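Local coordinates for inositol-3-phosphate synthase (PDB 1VKO), which binds NAD in a Rossmann-type domain, as expected of an inositol-3-phosphate synthase, at residues A[243-248]-A[294-299]; A[78-83]-A[229-234]. All blocks are in the same frame, centred on the assembly; numbering follows the deposited sequence.

Contact 1. Residues A[243-248]-A[294-299]; sequences VIVLWT and AHYING. With NAD (nicotinamide-adenine-dinucleotide), chain G.
W247 and Y296 both hold CG trans to the backbone N (chi1 -178° and -172°), which sends the two aromatic side chains side by side in the same direction from one face of the sheet. They belong to neighbouring parallel strands, 242-247 and 295-298, of a Rossmann-type fold; the connection between them, which includes helices 265-273 and 281-291, makes a beta-alpha-beta crossover. OH of Y296 lies 3.3 Å from CB of W247 and stands oblique to the indole ring. V245, one step back on the same face, sets its CG1 methyl against the Y296 ring edge, close to the ring plane; CG1 lies 3.3 Å from CD1 of Y296, a close approach for two carbons. Helix 281-291 covers this face through S289, A286 and S282. The other face carries I244, L246, H295 and I297; there CD1 of L246 rests on CB of I297 at 3.7 Å, and helix 440-458 lies over the layer.

Five backbone bonds join the strands in the staggered parallel pattern, V243, V245 and W247 alternating with H295, I297 and G299. The central ones are short and nearly straight, as in V245 N to H295 O at 2.7 Å, whereas the last, G299 N to W247 O, is 3.0 Å long and bent to 137° at the hydrogen. I244 and L246 turn their backbone N-H and C=O groups to strand 77-82. Buried polar ends are met nearby: H295 ND1 bonds to F319 N, and N298 is held at both ends of its amide, ND2 by Q302 O and OD1 by S300 N. Beyond the strand ends the backbones meet NAD. T248 O lies 3.3 Å from NAD C5D, on the nicotinamide ribose, and G299 O lies 3.3 Å from NAD C6N, on the nicotinamide ring.

Contact 2. Residues A[78-83]-A[229-234]; sequences GLLLVG and ADIRKF. With NAD (nicotinamide-adenine-dinucleotide), chain G.
The ring of F234 takes the CD2 methyl of L80 over one face, 3.9 Å from the ring centroid and 15° off the normal, a clear CH-pi contact. Around the rim comes backbone: the carbonyl carbon of G78 lies in plane at the edge, L79 N is near the plane, and CA of G78 approaches obliquely at 3.6 Å from CE2 of F234. Because G78 has no side chain on the side facing the helix, CE2 of F234 can settle against its CA. With CG anti to the backbone N (chi1 -180°), F234 reaches from the helix to the strand and runs alongside L80, the two side chains pointing in opposite directions. L80 also offers its other methyl to the helix, CD1 meeting CG1 of I231 at 3.8 Å.

The pairing is a helix laid on a parallel sheet, as in a Rossmann-type domain: helix 220-238 runs roughly antiparallel to strand 77-82, at 153°, with the local axes 10.3 Å apart. At its far end the strand leads into the NAD pocket, where V82 CG1 touches C2A of the adenine at 3.5 Å and G83 CA lies against O4B.

The polar side chains of the helix are engaged elsewhere, D230 with W159 and R232 in a salt bridge with E292. No hydrogen bond joins the two segments, and the contact is held by van der Waals and CH-pi packing of L80, I231 and F234.

How the contacts relate
From the N terminus, strand 77-82 comes first. A long excursion, which includes strand 154-159, then ends at helix 220-238, where contact 2 closes a loop with 145 residues between its segments. After a short turn the chain enters strand 242-247, and contact 1 closes a smaller loop, 45 residues, at strand 295-298. The loops follow in series, neither nesting nor crossing. In space they merge: strands 77-82 and 242-247 are neighbours in one sheet, probably hydrogen-bonded from V82 N to L246 O (2.8 Å). Contact 2 thus fastens a covering helix to the sheet, contact 1 adds the next strand to the sheet, and both reach NAD.

Contact 1. Residues A[243-248]-A[294-299]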
ATOM      1  N   VAL A 243     -41.252  12.585  13.913  1.00 21.72           N
ATOM      2  CA  VAL A 243     -41.175  11.765  12.709  1.00 21.91           C
ATOM      3  C   VAL A 243     -40.023  12.323  11.891  1.00 22.18           C
ATOM      4  O   VAL A 243     -39.980  13.532  11.627  1.00 20.27           O
ATOM      5  CB  VAL A 243     -42.486  11.837  11.873  1.00 19.72           C
ATOM      6  CG1 VAL A 243     -42.358  11.062  10.596  1.00 13.58           C
ATOM      7  CG2 VAL A 243     -43.639  11.293  12.666  1.00 27.35           C
ATOM      8  N   ILE A 244     -39.098  11.446  11.516  1.00 20.76           N
ATOM      9  CA  ILE A 244     -37.978  11.816  10.671  1.00 21.24           C
ATOM     10  C   ILE A 244     -38.042  10.937   9.431  1.00 22.00           C
ATOM     11  O   ILE A 244     -38.246   9.714   9.533  1.00 18.98           O
ATOM     12  CB  ILE A 244     -36.624  11.623  11.393  1.00 21.01           C
ATOM     13  CG1 ILE A 244     -36.557  12.464  12.644  1.00 14.93           C
ATOM     14  CG2 ILE A 244     -35.415  11.981  10.446  1.00 24.98           C
ATOM     15  CD1 ILE A 244     -35.688  11.807  13.762  1.00 21.03           C
ATOM     16  N   VAL A 245     -37.906  11.581   8.269  1.00 22.09           N
ATOM     17  CA  VAL A 245     -37.799  10.898   7.008  1.00 21.62           C
ATOM     18  C   VAL A 245     -36.369  11.029   6.485  1.00 25.48           C
ATOM     19  O   VAL A 245     -35.757  12.114   6.533  1.00 24.88           O
ATOM     20  CB  VAL A 245     -38.756  11.479   5.990  1.00 25.99           C
ATOM     21  CG1 VAL A 245     -38.375  10.983   4.521  1.00  8.62           C
ATOM     22  CG2 VAL A 245     -40.182  11.132   6.387  1.00  9.63           C
ATOM     23  N   LEU A 246     -35.827   9.926   5.985  1.00 25.14           N
ATOM     24  CA  LEU A 246     -34.421   9.918   5.594  1.00 22.64           C
ATOM     25  C   LEU A 246     -34.221   9.130   4.313  1.00 23.45           C
ATOM     26  O   LEU A 246     -34.674   7.973   4.187  1.00 22.76           O
ATOM     27  CB  LEU A 246     -33.548   9.358   6.736  1.00 22.65           C
ATOM     28  CG  LEU A 246     -32.034   9.348   6.563  1.00 23.34           C
ATOM     29  CD1 LEU A 246     -31.277   9.575   7.920  1.00 14.94           C
ATOM     30  CD2 LEU A 246     -31.600   8.042   5.872  1.00 11.78           C
ATOM     31  N   TRP A 247     -33.543   9.775   3.365  1.00 20.86           N
ATOM     32  CA  TRP A 247     -33.253   9.192   2.085  1.00 21.00           C
ATOM     33  C   TRP A 247     -31.948   8.377   2.106  1.00 21.36           C
ATOM     34  O   TRP A 247     -30.823   8.921   2.266  1.00 21.04           O
ATOM     35  CB  TRP A 247     -33.160  10.301   1.028  1.00 23.04           C
ATOM     36  CG  TRP A 247     -32.907   9.755  -0.338  1.00 19.94           C
ATOM     37  CD1 TRP A 247     -31.713   9.292  -0.837  1.00 30.30           C
ATOM     38  CD2 TRP A 247     -33.873   9.577  -1.380  1.00 21.99           C
ATOM     39  NE1 TRP A 247     -31.884   8.838  -2.123  1.00 25.33           N
ATOM     40  CE2 TRP A 247     -33.197   8.997  -2.486  1.00 21.45           C
ATOM     41  CE3 TRP A 247     -35.257   9.836  -1.494  1.00 23.19           C
ATOM     42  CZ2 TRP A 247     -33.847   8.700  -3.694  1.00 14.75           C
ATOM     43  CZ3 TRP A 247     -35.905   9.495  -2.667  1.00 21.93           C
ATOM     44  CH2 TRP A 247     -35.190   8.955  -3.768  1.00 29.77           C
ATOM     45  N   THR A 248     -32.108   7.085   1.893  1.00 17.08           N
ATOM     46  CA  THR A 248     -31.003   6.167   1.741  1.00 16.82           C
ATOM     47  C   THR A 248     -31.343   5.167   0.618  1.00 21.90           C
ATOM     48  O   THR A 248     -31.000   3.979   0.686  1.00 22.58           O
ATOM     49  CB  THR A 248     -30.652   5.451   3.089  1.00 19.05           C
ATOM     50  OG1 THR A 248     -29.583   4.527   2.865  1.00 22.28           O
ATOM     51  CG2 THR A 248     -31.811   4.547   3.638  1.00  7.28           C
ATOM     52  N   ALA A 294     -42.829  16.257   9.584  1.00 29.75           N
ATOM     53  CA  ALA A 294     -41.636  15.384   9.676  1.00 29.06           C
ATOM     54  C   ALA A 294     -40.378  16.084   9.163  1.00 28.05           C
ATOM     55  O   ALA A 294     -40.437  16.895   8.240  1.00 31.74           O
ATOM     56  CB  ALA A 294     -41.851  14.089   8.898  1.00 27.68           C
ATOM     57  N   HIS A 295     -39.236  15.771   9.760  1.00 25.78           N
ATOM     58  CA  HIS A 295     -37.980  16.368   9.335  1.00 26.25           C
ATOM     59  C   HIS A 295     -37.425  15.482   8.230  1.00 25.52           C
ATOM     60  O   HIS A 295     -37.787  14.302   8.109  1.00 25.43           O
ATOM     61  CB  HIS A 295     -36.974  16.456  10.497  1.00 26.85           C
ATOM     62  CG  HIS A 295     -37.559  16.997  11.766  1.00 24.21           C
ATOM     63  ND1 HIS A 295     -37.838  18.332  11.945  1.00 29.55           N
ATOM     64  CD2 HIS A 295     -37.909  16.385  12.918  1.00 30.81           C
ATOM     65  CE1 HIS A 295     -38.363  18.518  13.141  1.00 19.98           C
ATOM     66  NE2 HIS A 295     -38.401  17.354  13.760  1.00 33.52           N
ATOM     67  N   TYR A 296     -36.543  16.047   7.432  1.00 21.11           N
ATOM     68  CA  TYR A 296     -36.060  15.341   6.280  1.00 22.00           C
ATOM     69  C   TYR A 296     -34.534  15.396   6.152  1.00 22.66           C
ATOM     70  O   TYR A 296     -33.933  16.511   6.091  1.00 22.27           O
ATOM     71  CB  TYR A 296     -36.752  15.861   5.009  1.00 21.95           C
ATOM     72  CG  TYR A 296     -36.410  15.017   3.801  1.00 23.28           C
ATOM     73  CD1 TYR A 296     -37.085  13.828   3.524  1.00  7.35           C
ATOM     74  CD2 TYR A 296     -35.389  15.387   2.967  1.00  3.90           C
ATOM     75  CE1 TYR A 296     -36.735  13.053   2.411  1.00  9.20           C
ATOM     76  CE2 TYR A 296     -35.019  14.615   1.897  1.00  6.15           C
ATOM     77  CZ  TYR A 296     -35.692  13.485   1.588  1.00 13.64           C
ATOM     78  OH  TYR A 296     -35.285  12.753   0.455  1.00 13.72           O
ATOM     79  N   ILE A 297     -33.932  14.194   6.125  1.00 20.66           N
ATOM     80  CA  ILE A 297     -32.475  13.994   5.891  1.00 21.57           C
ATOM     81  C   ILE A 297     -32.140  13.326   4.562  1.00 20.64           C
ATOM     82  O   ILE A 297     -32.698  12.261   4.226  1.00 16.21           O
ATOM     83  CB  ILE A 297     -31.808  13.148   7.037  1.00 24.43           C
ATOM     84  CG1 ILE A 297     -32.266  13.591   8.441  1.00 21.38           C
ATOM     85  CG2 ILE A 297     -30.247  13.120   6.887  1.00  5.54           C
ATOM     86  CD1 ILE A 297     -31.989  15.024   8.772  1.00 28.31           C
ATOM     87  N   ASN A 298     -31.218  13.950   3.824  1.00 19.46           N
ATOM     88  CA  ASN A 298     -30.728  13.462   2.539  1.00 22.32           C
ATOM     89  C   ASN A 298     -29.333  12.827   2.685  1.00 24.36           C
ATOM     90  O   ASN A 298     -28.339  13.557   2.849  1.00 22.38           O
ATOM     91  CB  ASN A 298     -30.637  14.621   1.531  1.00 21.97           C
ATOM     92  CG  ASN A 298     -29.990  14.195   0.174  1.00 27.41           C
ATOM     93  OD1 ASN A 298     -30.082  13.041  -0.240  1.00 19.35           O
ATOM     94  ND2 ASN A 298     -29.351  15.143  -0.510  1.00 32.64           N
ATOM     95  N   GLY A 299     -29.287  11.493   2.602  1.00 21.13           N
ATOM     96  CA  GLY A 299     -28.099  10.683   2.783  1.00 17.21           C
ATOM     97  C   GLY A 299     -27.335  10.467   1.486  1.00 23.58           C
ATOM     98  O   GLY A 299     -26.252   9.860   1.480  1.00 22.39           O
TER
HETATM   99  PA  NAD G 601     -28.686  -0.026  -2.084  1.00 25.23           P
HETATM  100  O1A NAD G 601     -28.888  -0.254  -3.505  1.00 15.07           O
HETATM  101  O2A NAD G 601     -28.376  -1.313  -1.440  1.00 18.41           O
HETATM  102  O5B NAD G 601     -29.995   0.676  -1.528  1.00 28.60           O
HETATM  103  C5B NAD G 601     -30.843   1.374  -2.390  1.00 24.71           C
HETATM  104  C4B NAD G 601     -32.252   0.864  -2.154  1.00 16.86           C
HETATM  105  O4B NAD G 601     -33.155   1.904  -2.452  1.00 27.42           O
HETATM  106  C3B NAD G 601     -32.604  -0.286  -3.055  1.00 19.58           C
HETATM  107  O3B NAD G 601     -33.435  -1.113  -2.255  1.00 17.06           O
HETATM  108  C2B NAD G 601     -33.491   0.283  -4.125  1.00 17.79           C
HETATM  109  O2B NAD G 601     -34.542  -0.670  -4.270  1.00 24.24           O
HETATM  110  C1B NAD G 601     -34.069   1.515  -3.435  1.00 17.26           C
HETATM  111  N9A NAD G 601     -34.560   2.657  -4.249  1.00 16.04           N
HETATM  112  C8A NAD G 601     -34.075   3.188  -5.405  1.00 29.17           C
HETATM  113  N7A NAD G 601     -34.881   4.209  -5.774  1.00 22.19           N
HETATM  114  C5A NAD G 601     -35.885   4.361  -4.891  1.00 27.77           C
HETATM  115  C6A NAD G 601     -36.998   5.216  -4.808  1.00 32.19           C
HETATM  116  N6A NAD G 601     -37.305   6.127  -5.747  1.00 28.02           N
HETATM  117  N1A NAD G 601     -37.863   5.070  -3.754  1.00 14.67           N
HETATM  118  C2A NAD G 601     -37.667   4.093  -2.822  1.00 25.60           C
HETATM  119  N3A NAD G 601     -36.610   3.251  -2.945  1.00 14.80           N
HETATM  120  C4A NAD G 601     -35.712   3.369  -3.947  1.00 27.36           C
HETATM  121  O3  NAD G 601     -27.534   1.079  -1.803  1.00 18.80           O
HETATM  122  PN  NAD G 601     -27.045   1.361  -0.314  1.00 17.82           P
HETATM  123  O1N NAD G 601     -28.161   0.979   0.592  1.00 34.71           O
HETATM  124  O2N NAD G 601     -25.739   0.718  -0.152  1.00 16.31           O
HETATM  125  O5D NAD G 601     -26.963   2.975  -0.172  1.00 21.97           O
HETATM  126  C5D NAD G 601     -28.026   3.801  -0.613  1.00 24.86           C
HETATM  127  C4D NAD G 601     -27.617   5.257  -0.906  1.00 24.67           C
HETATM  128  O4D NAD G 601     -26.832   5.768   0.143  1.00 27.08           O
HETATM  129  C3D NAD G 601     -26.798   5.434  -2.190  1.00 23.94           C
HETATM  130  O3D NAD G 601     -27.230   6.596  -2.840  1.00 29.51           O
HETATM  131  C2D NAD G 601     -25.418   5.764  -1.679  1.00 31.80           C
HETATM  132  O2D NAD G 601     -24.648   6.615  -2.513  1.00 36.09           O
HETATM  133  C1D NAD G 601     -25.749   6.488  -0.403  1.00 28.92           C
HETATM  134  N1N NAD G 601     -24.516   6.489   0.376  1.00 25.40           N
HETATM  135  C2N NAD G 601     -23.971   5.313   0.787  1.00 13.40           C
HETATM  136  C3N NAD G 601     -22.792   5.340   1.496  1.00 19.34           C
HETATM  137  C7N NAD G 601     -22.453   4.101   2.236  1.00 25.56           C
HETATM  138  O7N NAD G 601     -23.331   3.011   2.023  1.00 31.73           O
HETATM  139  N7N NAD G 601     -21.393   4.075   3.054  1.00 25.15           N
HETATM  140  C4N NAD G 601     -22.159   6.557   1.813  1.00 16.31           C
HETATM  141  C5N NAD G 601     -22.717   7.736   1.370  1.00 15.55           C
HETATM  142  C6N NAD G 601     -23.911   7.695   0.633  1.00 18.21           C

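Contact 2. Residues A[78-83]-A[229-234]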
ATOM      1  N   GLY A  78     -40.406   8.010  15.361  1.00 21.57           N
ATOM      2  CA  GLY A  78     -40.449   7.112  14.207  1.00 20.11           C
ATOM      3  C   GLY A  78     -39.480   7.592  13.148  1.00 20.14           C
ATOM      4  O   GLY A  78     -39.346   8.800  12.933  1.00 18.22           O
ATOM      5  N   LEU A  79     -38.820   6.638  12.490  1.00 20.06           N
ATOM      6  CA  LEU A  79     -37.935   6.928  11.339  1.00 21.09           C
ATOM      7  C   LEU A  79     -38.395   6.191  10.100  1.00 18.22           C
ATOM      8  O   LEU A  79     -38.587   4.949  10.118  1.00 15.57           O
ATOM      9  CB  LEU A  79     -36.437   6.607  11.649  1.00 20.76           C
ATOM     10  CG  LEU A  79     -35.372   6.756  10.528  1.00 24.07           C
ATOM     11  CD1 LEU A  79     -35.228   8.206  10.101  1.00 18.25           C
ATOM     12  CD2 LEU A  79     -34.019   6.248  10.966  1.00 22.03           C
ATOM     13  N   LEU A  80     -38.548   6.964   9.025  1.00 17.09           N
ATOM     14  CA  LEU A  80     -38.978   6.430   7.751  1.00 18.90           C
ATOM     15  C   LEU A  80     -37.879   6.508   6.712  1.00 19.02           C
ATOM     16  O   LEU A  80     -37.454   7.615   6.312  1.00 18.40           O
ATOM     17  CB  LEU A  80     -40.194   7.208   7.215  1.00 17.49           C
ATOM     18  CG  LEU A  80     -41.522   7.127   7.936  1.00 16.79           C
ATOM     19  CD1 LEU A  80     -42.345   8.392   7.663  1.00 10.48           C
ATOM     20  CD2 LEU A  80     -42.253   5.885   7.501  1.00 24.84           C
ATOM     21  N   LEU A  81     -37.447   5.354   6.206  1.00 20.45           N
ATOM     22  CA  LEU A  81     -36.317   5.393   5.265  1.00 19.12           C
ATOM     23  C   LEU A  81     -36.788   5.193   3.873  1.00 17.68           C
ATOM     24  O   LEU A  81     -37.575   4.280   3.592  1.00 24.22           O
ATOM     25  CB  LEU A  81     -35.251   4.356   5.623  1.00 18.28           C
ATOM     26  CG  LEU A  81     -34.734   4.365   7.072  1.00 21.74           C
ATOM     27  CD1 LEU A  81     -33.724   3.277   7.372  1.00 21.17           C
ATOM     28  CD2 LEU A  81     -34.126   5.710   7.391  1.00  8.51           C
ATOM     29  N   VAL A  82     -36.312   6.034   2.987  1.00 19.60           N
ATOM     30  CA  VAL A  82     -36.507   5.773   1.569  1.00 18.34           C
ATOM     31  C   VAL A  82     -35.355   4.920   1.111  1.00 21.89           C
ATOM     32  O   VAL A  82     -34.173   5.241   1.360  1.00 22.63           O
ATOM     33  CB  VAL A  82     -36.637   7.049   0.752  1.00 14.17           C
ATOM     34  CG1 VAL A  82     -37.177   6.722  -0.632  1.00 12.70           C
ATOM     35  CG2 VAL A  82     -37.554   8.042   1.487  1.00 13.64           C
ATOM     36  N   GLY A  83     -35.697   3.815   0.466  1.00 24.39           N
ATOM     37  CA  GLY A  83     -34.725   2.762   0.218  1.00 22.48           C
ATOM     38  C   GLY A  83     -34.645   1.854   1.444  1.00 22.95           C
ATOM     39  O   GLY A  83     -33.578   1.429   1.828  1.00 25.80           O
ATOM     40  N   ALA A 229     -50.009  10.651   3.014  1.00 19.49           N
ATOM     41  CA  ALA A 229     -50.940   9.692   3.624  1.00 22.67           C
ATOM     42  C   ALA A 229     -50.170   8.656   4.407  1.00 21.36           C
ATOM     43  O   ALA A 229     -50.573   8.274   5.512  1.00 22.14           O
ATOM     44  CB  ALA A 229     -51.797   9.031   2.522  1.00 20.56           C
ATOM     45  N   ASP A 230     -49.010   8.264   3.859  1.00 21.58           N
ATOM     46  CA  ASP A 230     -48.132   7.234   4.444  1.00 19.77           C
ATOM     47  C   ASP A 230     -47.535   7.685   5.750  1.00 18.94           C
ATOM     48  O   ASP A 230     -47.411   6.909   6.699  1.00 19.60           O
ATOM     49  CB  ASP A 230     -47.033   6.809   3.464  1.00 18.94           C
ATOM     50  CG  ASP A 230     -47.533   5.849   2.374  1.00 26.07           C
ATOM     51  OD1 ASP A 230     -48.588   5.165   2.550  1.00 31.89           O
ATOM     52  OD2 ASP A 230     -46.905   5.678   1.310  1.00 29.69           O
ATOM     53  N   ILE A 231     -47.207   8.964   5.817  1.00 22.05           N
ATOM     54  CA  ILE A 231     -46.559   9.537   6.995  1.00 23.96           C
ATOM     55  C   ILE A 231     -47.524   9.701   8.155  1.00 26.98           C
ATOM     56  O   ILE A 231     -47.199   9.316   9.278  1.00 28.10           O
ATOM     57  CB  ILE A 231     -45.920  10.894   6.630  1.00 26.28           C
ATOM     58  CG1 ILE A 231     -44.723  10.664   5.694  1.00 16.87           C
ATOM     59  CG2 ILE A 231     -45.525  11.666   7.898  1.00 21.97           C
ATOM     60  CD1 ILE A 231     -44.218  11.903   5.056  1.00 25.40           C
ATOM     61  N   ARG A 232     -48.705  10.268   7.878  1.00 28.05           N
ATOM     62  CA  ARG A 232     -49.700  10.523   8.914  1.00 29.01           C
ATOM     63  C   ARG A 232     -50.115   9.245   9.606  1.00 27.66           C
ATOM     64  O   ARG A 232     -50.290   9.234  10.814  1.00 27.39           O
ATOM     65  CB  ARG A 232     -50.962  11.147   8.341  1.00 30.75           C
ATOM     66  CG  ARG A 232     -50.812  12.509   7.770  1.00 31.05           C
ATOM     67  CD  ARG A 232     -52.155  13.160   7.511  1.00 37.11           C
ATOM     68  NE  ARG A 232     -52.249  13.730   6.160  1.00 43.00           N
ATOM     69  CZ  ARG A 232     -52.797  13.130   5.109  1.00 28.77           C
ATOM     70  NH1 ARG A 232     -53.327  11.913   5.204  1.00 39.50           N
ATOM     71  NH2 ARG A 232     -52.825  13.763   3.954  1.00 42.66           N
ATOM     72  N   LYS A 233     -50.285   8.181   8.829  1.00 28.62           N
ATOM     73  CA  LYS A 233     -50.743   6.905   9.371  1.00 29.11           C
ATOM     74  C   LYS A 233     -49.661   6.262  10.229  1.00 29.75           C
ATOM     75  O   LYS A 233     -49.954   5.618  11.223  1.00 32.18           O
ATOM     76  CB  LYS A 233     -51.180   5.974   8.237  1.00 32.00           C
ATOM     77  CG  LYS A 233     -51.309   4.505   8.629  1.00 38.24           C
ATOM     78  CD  LYS A 233     -51.757   3.680   7.442  1.00 50.03           C
ATOM     79  CE  LYS A 233     -51.310   2.244   7.585  1.00 55.43           C
ATOM     80  NZ  LYS A 233     -51.636   1.512   6.337  1.00 64.04           N
ATOM     81  N   PHE A 234     -48.407   6.445   9.834  1.00 27.48           N
ATOM     82  CA  PHE A 234     -47.289   5.942  10.594  1.00 24.56           C
ATOM     83  C   PHE A 234     -47.273   6.680  11.931  1.00 23.83           C
ATOM     84  O   PHE A 234     -47.146   6.062  12.981  1.00 24.83           O
ATOM     85  CB  PHE A 234     -45.992   6.182   9.781  1.00 22.62           C
ATOM     86  CG  PHE A 234     -44.740   5.703  10.450  1.00 18.30           C
ATOM     87  CD1 PHE A 234     -44.512   4.354  10.665  1.00 22.22           C
ATOM     88  CD2 PHE A 234     -43.772   6.614  10.862  1.00 21.87           C
ATOM     89  CE1 PHE A 234     -43.329   3.922  11.292  1.00 21.11           C
ATOM     90  CE2 PHE A 234     -42.601   6.198  11.472  1.00 14.81           C
ATOM     91  CZ  PHE A 234     -42.375   4.849  11.685  1.00 27.68           C
TER
HETATM   92  PA  NAD G 601     -28.686  -0.026  -2.084  1.00 25.23           P
HETATM   93  O1A NAD G 601     -28.888  -0.254  -3.505  1.00 15.07           O
HETATM   94  O2A NAD G 601     -28.376  -1.313  -1.440  1.00 18.41           O
HETATM   95  O5B NAD G 601     -29.995   0.676  -1.528  1.00 28.60           O
HETATM   96  C5B NAD G 601     -30.843   1.374  -2.390  1.00 24.71           C
HETATM   97  C4B NAD G 601     -32.252   0.864  -2.154  1.00 16.86           C
HETATM   98  O4B NAD G 601     -33.155   1.904  -2.452  1.00 27.42           O
HETATM   99  C3B NAD G 601     -32.604  -0.286  -3.055  1.00 19.58           C
HETATM  100  O3B NAD G 601     -33.435  -1.113  -2.255  1.00 17.06           O
HETATM  101  C2B NAD G 601     -33.491   0.283  -4.125  1.00 17.79           C
HETATM  102  O2B NAD G 601     -34.542  -0.670  -4.270  1.00 24.24           O
HETATM  103  C1B NAD G 601     -34.069   1.515  -3.435  1.00 17.26           C
HETATM  104  N9A NAD G 601     -34.560   2.657  -4.249  1.00 16.04           N
HETATM  105  C8A NAD G 601     -34.075   3.188  -5.405  1.00 29.17           C
HETATM  106  N7A NAD G 601     -34.881   4.209  -5.774  1.00 22.19           N
HETATM  107  C5A NAD G 601     -35.885   4.361  -4.891  1.00 27.77           C
HETATM  108  C6A NAD G 601     -36.998   5.216  -4.808  1.00 32.19           C
HETATM  109  N6A NAD G 601     -37.305   6.127  -5.747  1.00 28.02           N
HETATM  110  N1A NAD G 601     -37.863   5.070  -3.754  1.00 14.67           N
HETATM  111  C2A NAD G 601     -37.667   4.093  -2.822  1.00 25.60           C
HETATM  112  N3A NAD G 601     -36.610   3.251  -2.945  1.00 14.80           N
HETATM  113  C4A NAD G 601     -35.712   3.369  -3.947  1.00 27.36           C
HETATM  114  O3  NAD G 601     -27.534   1.079  -1.803  1.00 18.80           O
HETATM  115  PN  NAD G 601     -27.045   1.361  -0.314  1.00 17.82           P
HETATM  116  O1N NAD G 601     -28.161   0.979   0.592  1.00 34.71           O
HETATM  117  O2N NAD G 601     -25.739   0.718  -0.152  1.00 16.31           O
HETATM  118  O5D NAD G 601     -26.963   2.975  -0.172  1.00 21.97           O
HETATM  119  C5D NAD G 601     -28.026   3.801  -0.613  1.00 24.86           C
HETATM  120  C4D NAD G 601     -27.617   5.257  -0.906  1.00 24.67           C
HETATM  121  O4D NAD G 601     -26.832   5.768   0.143  1.00 27.08           O
HETATM  122  C3D NAD G 601     -26.798   5.434  -2.190  1.00 23.94           C
HETATM  123  O3D NAD G 601     -27.230   6.596  -2.840  1.00 29.51           O
HETATM  124  C2D NAD G 601     -25.418   5.764  -1.679  1.00 31.80           C
HETATM  125  O2D NAD G 601     -24.648   6.615  -2.513  1.00 36.09           O
HETATM  126  C1D NAD G 601     -25.749   6.488  -0.403  1.00 28.92           C
HETATM  127  N1N NAD G 601     -24.516   6.489   0.376  1.00 25.40           N
HETATM  128  C2N NAD G 601     -23.971   5.313   0.787  1.00 13.40           C
HETATM  129  C3N NAD G 601     -22.792   5.340   1.496  1.00 19.34           C
HETATM  130  C7N NAD G 601     -22.453   4.101   2.236  1.00 25.56           C
HETATM  131  O7N NAD G 601     -23.331   3.011   2.023  1.00 31.73           O
HETATM  132  N7N NAD G 601     -21.393   4.075   3.054  1.00 25.15           N
HETATM  133  C4N NAD G 601     -22.159   6.557   1.813  1.00 16.31           C
HETATM  134  C5N NAD G 601     -22.717   7.736   1.370  1.00 15.55           C
HETATM  135  C6N NAD G 601     -23.911   7.695   0.633  1.00 18.21           C